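Local coordinates for protein phosphatase YwpJ (Bacillus subtilis, PDB 1NRW) that removes phosphate from phosphorylated five- and six-carbon sugars and nucleoside monophosphates in vitro, with magnesium as cofactor, and acts more weakly on flavin mononucleotide, at residues A8-G13 / G239-D244; G45-D50 / S110-P115; R89-L94 / N158-L163; L122-D127 / N174-S179; E183-G188 / A204-E209. One frame throughout, in Å; residues are numbered along the deposited sequence.

In the fold
Interaction 1 joins strand 6-10 to the loop after strand 235-239, its neighbour in the HAD core sheet, and closes a chain loop holding the other four. Interactions 2, 4 and 5 reach the six-stranded sheet of the Cof-type cap. Interaction 2, about 18 Å from interaction 1 between centres, links core to cap: Arg46 pairs with Asp12 and, in one modelled conformer, Glu125 of interaction 4. Interaction 2 closes before 4 and 5 open; the segments of interaction 3 alternate with those of 2 and 4. Interactions 4 and 5, centres about 10 Å apart, use adjacent strands 172-178 and 207-212. Interaction 3 lies farthest from interaction 1, about 28 Å between centres; its Leu94 meets Ile175.

Interaction 1: A8-G13 / G239-D244. With CA (calcium ion), chain D; PO4 (phosphate ion), chain B.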
# COMPACT_ATOMS: atom_id res chain seq x y z
N ALA A 8 -11.49 -6.76 0.34
CA ALA A 8 -10.16 -6.17 0.48
C ALA A 8 -10.25 -4.70 0.06
O ALA A 8 -10.77 -4.39 -1.02
CB ALA A 8 -9.17 -6.91 -0.41
N ILE A 9 -9.74 -3.81 0.90
CA ILE A 9 -9.82 -2.37 0.64
C ILE A 9 -8.47 -1.67 0.69
O ILE A 9 -7.78 -1.72 1.70
CB ILE A 9 -10.74 -1.70 1.69
CG1 ILE A 9 -12.07 -2.45 1.77
CG2 ILE A 9 -10.98 -0.23 1.34
CD1 ILE A 9 -13.00 -1.96 2.87
N ASP A 10 -8.09 -1.02 -0.41
CA ASP A 10 -6.83 -0.28 -0.47
C ASP A 10 -6.92 0.89 0.51
O ASP A 10 -8.01 1.38 0.81
CB ASP A 10 -6.62 0.21 -1.91
CG ASP A 10 -5.28 0.90 -2.11
OD1 ASP A 10 -4.36 0.75 -1.28
OD2 ASP A 10 -5.17 1.58 -3.13
N LEU A 11 -5.77 1.34 1.02
CA LEU A 11 -5.75 2.43 1.99
C LEU A 11 -5.72 3.80 1.32
O LEU A 11 -6.74 4.48 1.23
CB LEU A 11 -4.55 2.26 2.92
CG LEU A 11 -4.37 3.29 4.05
CD1 LEU A 11 -5.44 3.13 5.12
CD2 LEU A 11 -2.98 3.10 4.64
N ASP A 12 -4.54 4.21 0.84
CA ASP A 12 -4.41 5.52 0.18
C ASP A 12 -5.28 5.61 -1.07
O ASP A 12 -5.42 4.64 -1.80
CB ASP A 12 -2.95 5.75 -0.21
CG ASP A 12 -2.06 5.96 1.00
OD1 ASP A 12 -1.99 7.09 1.50
OD2 ASP A 12 -1.44 4.97 1.46
N GLY A 13 -5.87 6.78 -1.31
CA GLY A 13 -6.69 6.99 -2.49
C GLY A 13 -7.95 6.16 -2.60
O GLY A 13 -8.68 6.25 -3.60
N GLY A 239 -9.74 -0.53 -5.26
CA GLY A 239 -8.53 0.28 -5.22
C GLY A 239 -8.49 1.32 -6.33
O GLY A 239 -9.35 1.32 -7.21
N ASP A 240 -7.48 2.19 -6.29
CA ASP A 240 -7.33 3.25 -7.29
C ASP A 240 -5.99 3.23 -8.01
O ASP A 240 -5.88 3.70 -9.14
CB ASP A 240 -7.46 4.63 -6.63
CG ASP A 240 -6.31 4.92 -5.68
OD1 ASP A 240 -6.06 4.06 -4.82
OD2 ASP A 240 -5.66 5.99 -5.77
N SER A 241 -4.98 2.68 -7.35
CA SER A 241 -3.62 2.68 -7.89
C SER A 241 -3.09 1.40 -8.53
O SER A 241 -3.64 0.31 -8.35
CB SER A 241 -2.67 3.16 -6.79
OG SER A 241 -2.97 2.48 -5.59
N LEU A 242 -2.00 1.55 -9.27
CA LEU A 242 -1.40 0.43 -9.99
C LEU A 242 -1.04 -0.78 -9.13
O LEU A 242 -1.16 -1.91 -9.60
CB LEU A 242 -0.16 0.91 -10.75
CG LEU A 242 0.48 -0.11 -11.70
CD1 LEU A 242 -0.56 -0.61 -12.70
CD2 LEU A 242 1.67 0.52 -12.42
N ASN A 243 -0.62 -0.56 -7.89
CA ASN A 243 -0.27 -1.66 -7.01
C ASN A 243 -1.49 -2.49 -6.57
O ASN A 243 -1.34 -3.52 -5.91
CB ASN A 243 0.50 -1.14 -5.79
CG ASN A 243 -0.27 -0.11 -4.98
OD1 ASN A 243 -1.09 0.63 -5.52
ND2 ASN A 243 0.01 -0.04 -3.68
N ASP A 244 -2.68 -2.04 -6.95
CA ASP A 244 -3.91 -2.76 -6.61
C ASP A 244 -4.35 -3.71 -7.71
O ASP A 244 -5.24 -4.54 -7.51
CB ASP A 244 -5.06 -1.80 -6.34
CG ASP A 244 -4.81 -0.88 -5.16
OD1 ASP A 244 -4.16 -1.32 -4.19
OD2 ASP A 244 -5.29 0.27 -5.21
CA CA D . -3.94 3.63 -3.56
P PO4 B . -1.37 2.33 -0.90
O1 PO4 B . -2.54 2.53 -1.77
O2 PO4 B . -0.87 0.94 -1.05
O3 PO4 B . -0.31 3.29 -1.28
O4 PO4 B . -1.77 2.56 0.51
O HOH W 1 -3.37 5.97 -4.17
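The carboxylate of Asp10 crosses that of Asp244 at about a right angle, their planes 76° apart, while its OD2 binds the calcium ion at 2.4 Å. With CG anti to the backbone N (chi1 -176°), the group leaves the end of strand 6-10 directed at the loop after strand 235-239; OD2 goes to the metal, and OD1 lies 2.6 Å from O1 of the phosphate. Asp12 gives the calcium its backbone O, and Asp240 OD1, which also has a hydrogen bond with Thr14 OG1, and Ser241 OG bind from the other segment, with phosphate O1 and a water completing six ligands. That water also donates to Asp240 OD2 at 2.8 Å. The metal probably offsets the repulsion between oxygens such as Asp10 OD2 and Asp240 OD1, 3.1 Å apart.

Asp244 belongs to the second shell. Its OD2 takes the N-H of Ser241 at 3.2 Å, met from above the carboxylate plane, which ties down the loop that brings Ser241 to the metal. Lys217 forms salt bridges with both Asp244 OD1 and Asp10 OD1 and also bonds to the phosphate, so it probably balances much of the negative charge here. On the phosphate, O4 accepts the N-H of Asp12 at 3.2 Å, nearly straight at 162°, and the Asp12 carboxylate is paired with Arg46. A nucleophilic aspartate, as Asp10 is by similarity, two residues before a second aspartate and facing a metal-binding acidic loop, is the signature of the HAD phosphatase active site, where magnesium, the cofactor, probably occupies the place of this calcium.

Interaction 2: G45-D50 / S110-P115; sequences GRAHFD and SAIYTP. With PO4 (phosphate ion), chain B.
Phe49 sends the CZ end of its ring against Ile112, where CG1 sits at the ring edge, near its plane, 3.6 Å from CZ. This is the tight part of the contact, and Phe49 CZ also lies 3.7 Å from Ala111 CA; the residue is modelled in two conformers, and its ring contacts hold for the one described. The CG of Phe49 is wedged between its own backbone N and carbonyl carbon (chi1 49°), which turns the ring back over Ala47; that residue's CB lies 3.3 Å above one ring face, toward the rim. From the other segment Ile112 extends CD1 to the same cluster, 4.2 Å from Ala47 CB and 3.5 Å from Asp50 OD2. Asp50 and Ile112 approach from opposite directions, so the methyl group abuts a carboxylate oxygen already engaged by Ala47 N, which donates to Asp50 OD2 at 3.1 Å. That bond, together with Asp50 N to Ala47 O at 2.9 Å, ties Asp50 back to Ala47, the residue at the N-cap position of helix 48-55. Replacing Asp50 by alanine is likely to cost the Ala47 N-H its carboxylate acceptor and Ile112 CD1 its neighbour.

The loose side is exposed Ser110: its O is 3.8 Å from Phe49 CE2, but its CB points away from helix 48-55 and its hydroxyl shares a hydrogen bond with Tyr113 OH.

Gly45 gives its N-H to the phosphate. The contact sets this loop and helix 48-55 against cap strand 112-114, between strands 103-108 and 154-156.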
# COMPACT_ATOMS: atom_id res chain seq x y z
N GLY A 45 0.79 -0.58 0.70
CA GLY A 45 2.21 -0.74 0.47
C GLY A 45 2.95 -0.20 1.68
O GLY A 45 4.16 -0.38 1.82
N ARG A 46 2.23 0.48 2.57
CA ARG A 46 2.83 1.05 3.77
C ARG A 46 3.05 -0.00 4.86
O ARG A 46 2.72 -1.17 4.68
CB ARG A 46 1.96 2.17 4.33
CG ARG A 46 1.84 3.40 3.43
CD ARG A 46 0.95 4.42 4.11
NE ARG A 46 0.58 5.52 3.23
CZ ARG A 46 1.19 6.71 3.21
NH1 ARG A 46 2.22 6.95 4.01
NH2 ARG A 46 0.74 7.66 2.40
N ALA A 47 3.60 0.42 5.99
CA ALA A 47 3.86 -0.49 7.09
C ALA A 47 2.61 -0.73 7.94
O ALA A 47 1.71 0.11 7.99
CB ALA A 47 4.98 0.07 7.97
N HIS A 48 2.57 -1.87 8.61
CA HIS A 48 1.45 -2.18 9.48
C HIS A 48 1.25 -1.06 10.52
O HIS A 48 0.11 -0.68 10.81
CB HIS A 48 1.69 -3.53 10.18
CG HIS A 48 0.64 -3.88 11.19
ND1 HIS A 48 -0.66 -4.18 10.85
CD2 HIS A 48 0.71 -3.99 12.54
CE1 HIS A 48 -1.35 -4.45 11.95
NE2 HIS A 48 -0.54 -4.35 12.98
N PHE A 49 2.34 -0.53 11.07
CA PHE A 49 2.20 0.53 12.06
C PHE A 49 1.66 1.83 11.49
O PHE A 49 1.11 2.65 12.23
CB PHE A 49 3.53 0.75 12.82
CG PHE A 49 4.74 0.89 11.93
CD1 PHE A 49 4.91 2.01 11.13
CD2 PHE A 49 5.73 -0.08 11.95
CE1 PHE A 49 6.07 2.16 10.35
CE2 PHE A 49 6.89 0.05 11.17
CZ PHE A 49 7.05 1.17 10.37
N ASP A 50 1.80 2.03 10.18
CA ASP A 50 1.27 3.24 9.53
C ASP A 50 -0.25 3.12 9.53
O ASP A 50 -0.97 4.11 9.71
CB ASP A 50 1.75 3.37 8.08
CG ASP A 50 3.20 3.79 7.97
OD1 ASP A 50 3.64 4.63 8.79
OD2 ASP A 50 3.89 3.31 7.04
N SER A 110 10.79 -3.63 12.29
CA SER A 110 10.99 -2.55 13.25
C SER A 110 10.56 -1.16 12.80
O SER A 110 9.85 -0.45 13.53
CB SER A 110 12.45 -2.53 13.68
OG SER A 110 13.31 -2.56 12.55
N ALA A 111 10.99 -0.75 11.61
CA ALA A 111 10.64 0.57 11.12
C ALA A 111 10.89 0.70 9.62
O ALA A 111 11.19 -0.28 8.94
CB ALA A 111 11.43 1.64 11.87
N ILE A 112 10.76 1.92 9.12
CA ILE A 112 10.99 2.21 7.71
C ILE A 112 12.31 2.97 7.68
O ILE A 112 12.38 4.13 8.08
CB ILE A 112 9.89 3.12 7.13
CG1 ILE A 112 8.51 2.50 7.38
CG2 ILE A 112 10.10 3.29 5.63
CD1 ILE A 112 7.36 3.40 6.98
N TYR A 113 13.36 2.31 7.21
CA TYR A 113 14.68 2.93 7.15
C TYR A 113 14.85 3.77 5.90
O TYR A 113 14.40 3.39 4.82
CB TYR A 113 15.76 1.85 7.21
CG TYR A 113 15.80 1.15 8.54
CD1 TYR A 113 16.34 1.79 9.66
CD2 TYR A 113 15.27 -0.13 8.70
CE1 TYR A 113 16.35 1.17 10.90
CE2 TYR A 113 15.26 -0.75 9.94
CZ TYR A 113 15.81 -0.10 11.04
OH TYR A 113 15.80 -0.70 12.28
N THR A 114 15.50 4.91 6.04
CA THR A 114 15.71 5.80 4.91
C THR A 114 16.79 6.83 5.23
O THR A 114 16.96 7.24 6.37
CB THR A 114 14.41 6.57 4.54
OG1 THR A 114 14.67 7.46 3.46
CG2 THR A 114 13.90 7.37 5.74
N PRO A 115 17.56 7.23 4.21
CA PRO A 115 18.63 8.22 4.37
C PRO A 115 18.13 9.63 4.01
O PRO A 115 18.86 10.61 4.15
CB PRO A 115 19.69 7.73 3.41
CG PRO A 115 18.87 7.23 2.26
CD PRO A 115 17.73 6.49 2.94
P PO4 B . -1.37 2.33 -0.90
O1 PO4 B . -2.54 2.53 -1.77
O2 PO4 B . -0.87 0.94 -1.05
O3 PO4 B . -0.31 3.29 -1.28
O4 PO4 B . -1.77 2.56 0.51

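Interaction 3: R89-L94 / N158-L163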
# COMPACT_ATOMS: atom_id res chain seq x y z
N ARG A 89 19.61 -10.07 -2.54
CA ARG A 89 18.88 -9.33 -3.56
C ARG A 89 18.55 -7.94 -3.00
O ARG A 89 18.60 -6.95 -3.72
CB ARG A 89 17.59 -10.07 -3.94
CG ARG A 89 16.63 -9.26 -4.80
CD ARG A 89 17.28 -8.77 -6.08
NE ARG A 89 16.83 -9.52 -7.25
CZ ARG A 89 17.16 -9.22 -8.50
NH1 ARG A 89 17.96 -8.19 -8.75
NH2 ARG A 89 16.69 -9.95 -9.51
N ALA A 90 18.23 -7.87 -1.71
CA ALA A 90 17.91 -6.60 -1.08
C ALA A 90 19.16 -5.72 -1.09
O ALA A 90 19.09 -4.51 -1.37
CB ALA A 90 17.44 -6.82 0.36
N TYR A 91 20.31 -6.32 -0.81
CA TYR A 91 21.57 -5.58 -0.80
C TYR A 91 21.80 -5.00 -2.19
O TYR A 91 22.16 -3.83 -2.34
CB TYR A 91 22.73 -6.50 -0.45
CG TYR A 91 24.04 -5.77 -0.26
CD1 TYR A 91 24.41 -5.27 0.99
CD2 TYR A 91 24.91 -5.56 -1.33
CE1 TYR A 91 25.61 -4.58 1.17
CE2 TYR A 91 26.11 -4.87 -1.17
CZ TYR A 91 26.45 -4.39 0.08
OH TYR A 91 27.64 -3.70 0.25
N ASP A 92 21.58 -5.83 -3.20
CA ASP A 92 21.76 -5.44 -4.59
C ASP A 92 20.88 -4.25 -4.96
O ASP A 92 21.34 -3.27 -5.54
CB ASP A 92 21.43 -6.64 -5.49
CG ASP A 92 22.13 -6.58 -6.82
OD1 ASP A 92 21.94 -5.59 -7.56
OD2 ASP A 92 22.88 -7.54 -7.13
N ILE A 93 19.60 -4.35 -4.62
CA ILE A 93 18.64 -3.30 -4.92
C ILE A 93 18.98 -1.98 -4.23
O ILE A 93 18.99 -0.93 -4.86
CB ILE A 93 17.21 -3.72 -4.49
CG1 ILE A 93 16.77 -4.94 -5.30
CG2 ILE A 93 16.24 -2.57 -4.70
CD1 ILE A 93 15.49 -5.58 -4.82
N LEU A 94 19.24 -2.04 -2.93
CA LEU A 94 19.55 -0.84 -2.17
C LEU A 94 20.85 -0.19 -2.61
O LEU A 94 20.95 1.04 -2.67
CB LEU A 94 19.57 -1.16 -0.68
CG LEU A 94 18.20 -1.66 -0.17
CD1 LEU A 94 18.30 -2.10 1.28
CD2 LEU A 94 17.17 -0.55 -0.33
N ASN A 158 22.66 6.51 7.41
CA ASN A 158 23.57 7.26 6.56
C ASN A 158 23.72 6.54 5.23
O ASN A 158 23.86 7.17 4.18
CB ASN A 158 24.94 7.40 7.23
CG ASN A 158 24.87 8.10 8.57
OD1 ASN A 158 24.50 9.27 8.65
ND2 ASN A 158 25.23 7.39 9.64
N SER A 159 23.69 5.21 5.28
CA SER A 159 23.82 4.38 4.09
C SER A 159 23.09 3.05 4.30
O SER A 159 22.97 2.58 5.43
CB SER A 159 25.29 4.11 3.79
OG SER A 159 25.43 3.27 2.66
N PHE A 160 22.63 2.46 3.20
CA PHE A 160 21.92 1.19 3.25
C PHE A 160 22.83 0.14 3.88
O PHE A 160 22.37 -0.87 4.40
CB PHE A 160 21.55 0.75 1.83
CG PHE A 160 22.72 0.24 1.03
CD1 PHE A 160 22.98 -1.12 0.93
CD2 PHE A 160 23.58 1.13 0.40
CE1 PHE A 160 24.08 -1.60 0.23
CE2 PHE A 160 24.69 0.67 -0.31
CZ PHE A 160 24.94 -0.69 -0.40
N GLN A 161 24.13 0.40 3.81
CA GLN A 161 25.13 -0.50 4.36
C GLN A 161 24.84 -0.85 5.82
O GLN A 161 25.05 -1.99 6.25
CB GLN A 161 26.51 0.15 4.27
CG GLN A 161 27.65 -0.83 4.18
CD GLN A 161 27.92 -1.26 2.75
OE1 GLN A 161 28.26 -0.43 1.90
NE2 GLN A 161 27.77 -2.55 2.49
N GLU A 162 24.34 0.13 6.56
CA GLU A 162 24.02 -0.05 7.97
C GLU A 162 22.99 -1.13 8.24
O GLU A 162 22.89 -1.64 9.36
CB GLU A 162 23.52 1.26 8.56
CG GLU A 162 24.56 2.36 8.59
CD GLU A 162 23.95 3.70 8.94
OE1 GLU A 162 23.26 3.79 9.97
OE2 GLU A 162 24.17 4.66 8.18
N LEU A 163 22.21 -1.49 7.22
CA LEU A 163 21.18 -2.51 7.40
C LEU A 163 21.73 -3.93 7.26
O LEU A 163 21.00 -4.90 7.44
CB LEU A 163 20.05 -2.28 6.40
CG LEU A 163 19.38 -0.91 6.45
CD1 LEU A 163 18.26 -0.84 5.41
CD2 LEU A 163 18.83 -0.65 7.84
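Leu94, on helix 87-99, and Phe160, which opens the 3-10 turn 160-163, bring the two backbones closest, their CA atoms 6.3 Å apart. Both point their side chains into the gap, and Leu94 CB meets Phe160 CB at 3.7 Å. The Leu94 carbonyl group lies over one face of the Phe160 ring, its C 4.1 Å above the ring centre. Tyr91, a helical turn earlier, joins it in an edge-to-face (T-shaped) pair: the edge of Phe160 is directed at the face of Tyr91, with centroids 5.1 Å apart and planes at 67°. Phe160 CE1 makes that approach, 3.5 Å from Tyr91 CE1.

Helix 87-99 packs on the cap sheet, where Leu94 touches strands 103-108 and 172-178, and the 160-163 turn belongs to the connection between strands 154-156 and 172-178. Leu163 adds CD1, 4.3 Å from Leu94 CD1.

Gln161 bends at chi2 (86°), bringing its amide to the rim of the tyrosine ring. NE2 donates to Tyr91 OH, with the hydroxyl oxygen close to the amide plane and the N-H...O angle 156°; the 2.5 Å between them is shorter than normal, hence doubtful. Glu98 accepts the backbone N-H of Phe160 and bonds to Ser159 OG.

Interaction 4: L122-D127 / N174-S179; sequences LDVELD and NILGFS
Helix 118-132 lies across the cap sheet, crossing strand 174-178 at 92° with 10.3 Å between the axes of the short segments, and Val124 and Phe178 meet between them. The two side chains slide past each other in opposite directions. Val124 CG2 settles over one face of the Phe178 ring in a CH-pi contact, 4.0 Å from the centroid and 19° off the ring normal. Its other methyl, CG1, is anti to the backbone N (chi1 174°) and reaches Leu176 CD2 at 4.1 Å. One valine thus spans two residues whose side chains emerge from the same side of the strand.

This is helix-on-sheet packing in the alpha/beta cap of a Cof-type phosphatase, and Val124 also touches Tyr103 and Glu105 on the adjoining strand 103-108. Asp127 comes to the phenylalanine differently, its CB in the ring plane at the edge, 3.8 Å from Phe178 CE1. Its carboxylate is turned steeply to the ring, and OD1 accepts a hydrogen bond from His206 ND1. Putting an alanine at Phe178 would probably open a gap under Val124 CG2 and strip Asp127 CB of its aromatic neighbour. Tyr103 and Phe180 also pack against the Phe178 ring, which extends the aromatic cluster beyond the helix.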
# COMPACT_ATOMS: atom_id res chain seq x y z
N LEU A 122 8.77 14.22 2.62
CA LEU A 122 7.47 14.86 2.42
C LEU A 122 7.16 14.89 0.92
O LEU A 122 6.01 14.77 0.52
CB LEU A 122 7.46 16.29 2.98
CG LEU A 122 6.12 17.02 2.93
CD1 LEU A 122 5.09 16.25 3.75
CD2 LEU A 122 6.26 18.43 3.48
N ASP A 123 8.19 15.07 0.10
CA ASP A 123 7.96 15.10 -1.34
C ASP A 123 7.45 13.74 -1.81
O ASP A 123 6.60 13.66 -2.71
CB ASP A 123 9.24 15.48 -2.10
CG ASP A 123 9.53 16.98 -2.04
OD1 ASP A 123 8.58 17.76 -1.85
OD2 ASP A 123 10.70 17.37 -2.19
N VAL A 124 7.98 12.67 -1.23
CA VAL A 124 7.54 11.33 -1.60
C VAL A 124 6.06 11.20 -1.23
O VAL A 124 5.24 10.71 -2.02
CB VAL A 124 8.35 10.24 -0.87
CG1 VAL A 124 7.76 8.85 -1.16
CG2 VAL A 124 9.82 10.29 -1.32
N GLU A 125 5.71 11.64 -0.03
CA GLU A 125 4.33 11.55 0.42
C GLU A 125 3.39 12.43 -0.40
O GLU A 125 2.30 12.00 -0.77
CB GLU A 125 4.25 11.91 1.90
CG GLU A 125 4.96 10.90 2.77
CD GLU A 125 4.39 9.50 2.63
OE1 GLU A 125 5.13 8.58 2.21
OE2 GLU A 125 3.20 9.32 2.94
N LEU A 126 3.82 13.66 -0.68
CA LEU A 126 3.00 14.56 -1.48
C LEU A 126 2.70 13.92 -2.84
O LEU A 126 1.61 14.08 -3.38
CB LEU A 126 3.72 15.89 -1.67
CG LEU A 126 2.87 17.06 -2.19
CD1 LEU A 126 1.72 17.34 -1.22
CD2 LEU A 126 3.75 18.29 -2.33
N ASP A 127 3.67 13.18 -3.38
CA ASP A 127 3.46 12.52 -4.67
C ASP A 127 2.34 11.49 -4.54
O ASP A 127 1.55 11.30 -5.47
CB ASP A 127 4.76 11.85 -5.13
CG ASP A 127 4.61 11.15 -6.48
OD1 ASP A 127 4.11 11.77 -7.44
OD2 ASP A 127 5.01 9.97 -6.58
N ASN A 174 9.49 -4.60 1.80
CA ASN A 174 9.14 -3.82 0.62
C ASN A 174 10.13 -2.67 0.53
O ASN A 174 10.54 -2.12 1.55
CB ASN A 174 7.70 -3.30 0.78
CG ASN A 174 7.12 -2.71 -0.50
OD1 ASN A 174 7.44 -3.14 -1.61
ND2 ASN A 174 6.22 -1.73 -0.34
N ILE A 175 10.54 -2.35 -0.70
CA ILE A 175 11.47 -1.26 -0.93
C ILE A 175 10.84 -0.28 -1.91
O ILE A 175 10.49 -0.66 -3.03
CB ILE A 175 12.81 -1.76 -1.52
CG1 ILE A 175 13.48 -2.72 -0.53
CG2 ILE A 175 13.73 -0.58 -1.80
CD1 ILE A 175 14.72 -3.42 -1.08
N LEU A 176 10.69 0.96 -1.47
CA LEU A 176 10.11 2.00 -2.32
C LEU A 176 11.24 2.85 -2.89
O LEU A 176 12.14 3.26 -2.16
CB LEU A 176 9.15 2.88 -1.51
CG LEU A 176 8.47 4.06 -2.23
CD1 LEU A 176 7.16 4.39 -1.53
CD2 LEU A 176 9.40 5.28 -2.25
N GLY A 177 11.20 3.08 -4.20
CA GLY A 177 12.18 3.90 -4.88
C GLY A 177 11.44 5.10 -5.45
O GLY A 177 10.33 4.96 -5.95
N PHE A 178 12.06 6.28 -5.39
CA PHE A 178 11.41 7.50 -5.88
C PHE A 178 12.38 8.40 -6.63
O PHE A 178 13.56 8.48 -6.28
CB PHE A 178 10.84 8.26 -4.67
CG PHE A 178 10.33 9.65 -4.98
CD1 PHE A 178 8.97 9.88 -5.14
CD2 PHE A 178 11.21 10.72 -5.08
CE1 PHE A 178 8.48 11.17 -5.38
CE2 PHE A 178 10.74 12.02 -5.32
CZ PHE A 178 9.38 12.24 -5.47
N SER A 179 11.87 9.08 -7.65
CA SER A 179 12.66 10.04 -8.42
C SER A 179 11.75 11.04 -9.10
O SER A 179 10.69 10.67 -9.62
CB SER A 179 13.52 9.35 -9.48
OG SER A 179 14.33 10.31 -10.14

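Interaction 5: E183-G188 / A204-E209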
# COMPACT_ATOMS: atom_id res chain seq x y z
N GLU A 183 13.14 9.90 -16.65
CA GLU A 183 14.20 9.02 -17.13
C GLU A 183 14.66 8.02 -16.07
O GLU A 183 14.93 6.86 -16.38
CB GLU A 183 15.41 9.85 -17.59
CG GLU A 183 15.11 10.87 -18.68
CD GLU A 183 14.12 11.93 -18.24
OE1 GLU A 183 14.30 12.51 -17.14
OE2 GLU A 183 13.15 12.19 -18.99
N LYS A 184 14.77 8.49 -14.83
CA LYS A 184 15.19 7.64 -13.73
C LYS A 184 14.12 6.61 -13.41
O LYS A 184 14.42 5.45 -13.10
CB LYS A 184 15.47 8.49 -12.49
CG LYS A 184 16.50 9.58 -12.71
CD LYS A 184 17.90 9.01 -12.79
CE LYS A 184 18.39 8.54 -11.43
NZ LYS A 184 19.76 7.98 -11.53
N LEU A 185 12.86 7.03 -13.48
CA LEU A 185 11.75 6.13 -13.21
C LEU A 185 11.70 5.02 -14.25
O LEU A 185 11.49 3.85 -13.91
CB LEU A 185 10.43 6.92 -13.19
CG LEU A 185 10.30 7.93 -12.03
CD1 LEU A 185 9.08 8.81 -12.24
CD2 LEU A 185 10.21 7.17 -10.71
N GLU A 186 11.89 5.37 -15.52
CA GLU A 186 11.87 4.37 -16.57
C GLU A 186 13.03 3.39 -16.40
O GLU A 186 12.87 2.18 -16.60
CB GLU A 186 11.92 5.03 -17.95
CG GLU A 186 10.86 6.12 -18.14
CD GLU A 186 10.56 6.42 -19.60
OE1 GLU A 186 11.51 6.59 -20.39
OE2 GLU A 186 9.37 6.51 -19.96
N ALA A 187 14.19 3.91 -16.02
CA ALA A 187 15.38 3.08 -15.83
C ALA A 187 15.16 2.06 -14.71
O ALA A 187 15.58 0.91 -14.81
CB ALA A 187 16.59 3.95 -15.51
N GLY A 188 14.51 2.50 -13.63
CA GLY A 188 14.25 1.60 -12.52
C GLY A 188 13.29 0.50 -12.94
O GLY A 188 13.49 -0.67 -12.61
N ALA A 204 2.39 5.48 -6.84
CA ALA A 204 2.33 6.91 -7.13
C ALA A 204 3.14 7.20 -8.40
O ALA A 204 4.05 6.46 -8.75
CB ALA A 204 2.87 7.72 -5.95
N GLU A 205 2.80 8.30 -9.07
CA GLU A 205 3.46 8.69 -10.32
C GLU A 205 4.98 8.72 -10.33
O GLU A 205 5.60 8.44 -11.35
CB GLU A 205 2.92 10.05 -10.77
CG GLU A 205 1.50 9.99 -11.34
CD GLU A 205 0.89 11.37 -11.54
OE1 GLU A 205 1.62 12.29 -11.98
OE2 GLU A 205 -0.32 11.53 -11.27
N HIS A 206 5.60 9.06 -9.20
CA HIS A 206 7.05 9.11 -9.17
C HIS A 206 7.75 8.05 -8.32
O HIS A 206 8.87 8.25 -7.86
CB HIS A 206 7.51 10.51 -8.75
CG HIS A 206 7.05 11.58 -9.69
ND1 HIS A 206 5.78 12.11 -9.65
CD2 HIS A 206 7.68 12.18 -10.73
CE1 HIS A 206 5.64 12.99 -10.63
NE2 HIS A 206 6.78 13.05 -11.30
N ASN A 207 7.08 6.92 -8.11
CA ASN A 207 7.71 5.85 -7.35
C ASN A 207 7.45 4.49 -7.97
O ASN A 207 6.68 4.35 -8.93
CB ASN A 207 7.25 5.84 -5.87
CG ASN A 207 5.88 5.19 -5.65
OD1 ASN A 207 5.53 4.19 -6.28
ND2 ASN A 207 5.12 5.73 -4.71
N PHE A 208 8.17 3.51 -7.45
CA PHE A 208 8.01 2.12 -7.82
C PHE A 208 8.34 1.38 -6.53
O PHE A 208 9.08 1.89 -5.69
CB PHE A 208 8.91 1.69 -8.99
CG PHE A 208 10.37 2.02 -8.83
CD1 PHE A 208 11.23 1.13 -8.20
CD2 PHE A 208 10.89 3.19 -9.36
CE1 PHE A 208 12.60 1.40 -8.11
CE2 PHE A 208 12.26 3.48 -9.28
CZ PHE A 208 13.11 2.58 -8.66
N GLU A 209 7.74 0.21 -6.35
CA GLU A 209 7.98 -0.58 -5.15
C GLU A 209 8.42 -1.98 -5.53
O GLU A 209 7.93 -2.54 -6.51
CB GLU A 209 6.70 -0.65 -4.30
CG GLU A 209 6.25 0.70 -3.72
CD GLU A 209 4.94 0.59 -2.93
OE1 GLU A 209 4.60 -0.52 -2.47
OE2 GLU A 209 4.26 1.63 -2.77
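Van der Waals contact of the Leu185 methyls with the backbone leading into strand 207-212 comes first; Leu185 is the main side chain of the helix in this contact. It spreads its two methyls over the turn: CD1 lies 3.6 Å from Glu205 O, and CD2 lies 3.3 Å from His206 O and 4.1 Å from Asn207 N. The branch is carried there by CG lying anti to the carbonyl carbon (chi1 -67°), which brings the end of the side chain closer to the turn than the direction of its first bond suggests. Leu185 CD1 also lies 3.9 Å from His206 CD2.

Contacts of the Phe208 ring come next. It presents its edge to Leu185 CD2, which lies near the ring plane, 4.3 Å from Phe208 CD2, while Phe208 CZ reaches Gly188 CA at 4.1 Å. The lack of a side chain at Gly188 matters here, because a CB would run into Phe208 CE2. Helix 182-192 thus packs against strand 207-212 of the cap sheet, running nearly parallel to strand 207-209 (17°), with 9.1 Å between the axes of these short segments. The helix follows strand 172-178 in the chain, and strand 207-212 is that strand's antiparallel neighbour.

Polar bonding shapes the turn itself. Ala204 to Asn207 form a type I beta turn, closed by Asn207 N to Ala204 O at 3.1 Å. Asp127 holds the His206 ring, and Asn207 OD1 accepts from the backbone N of Ser203.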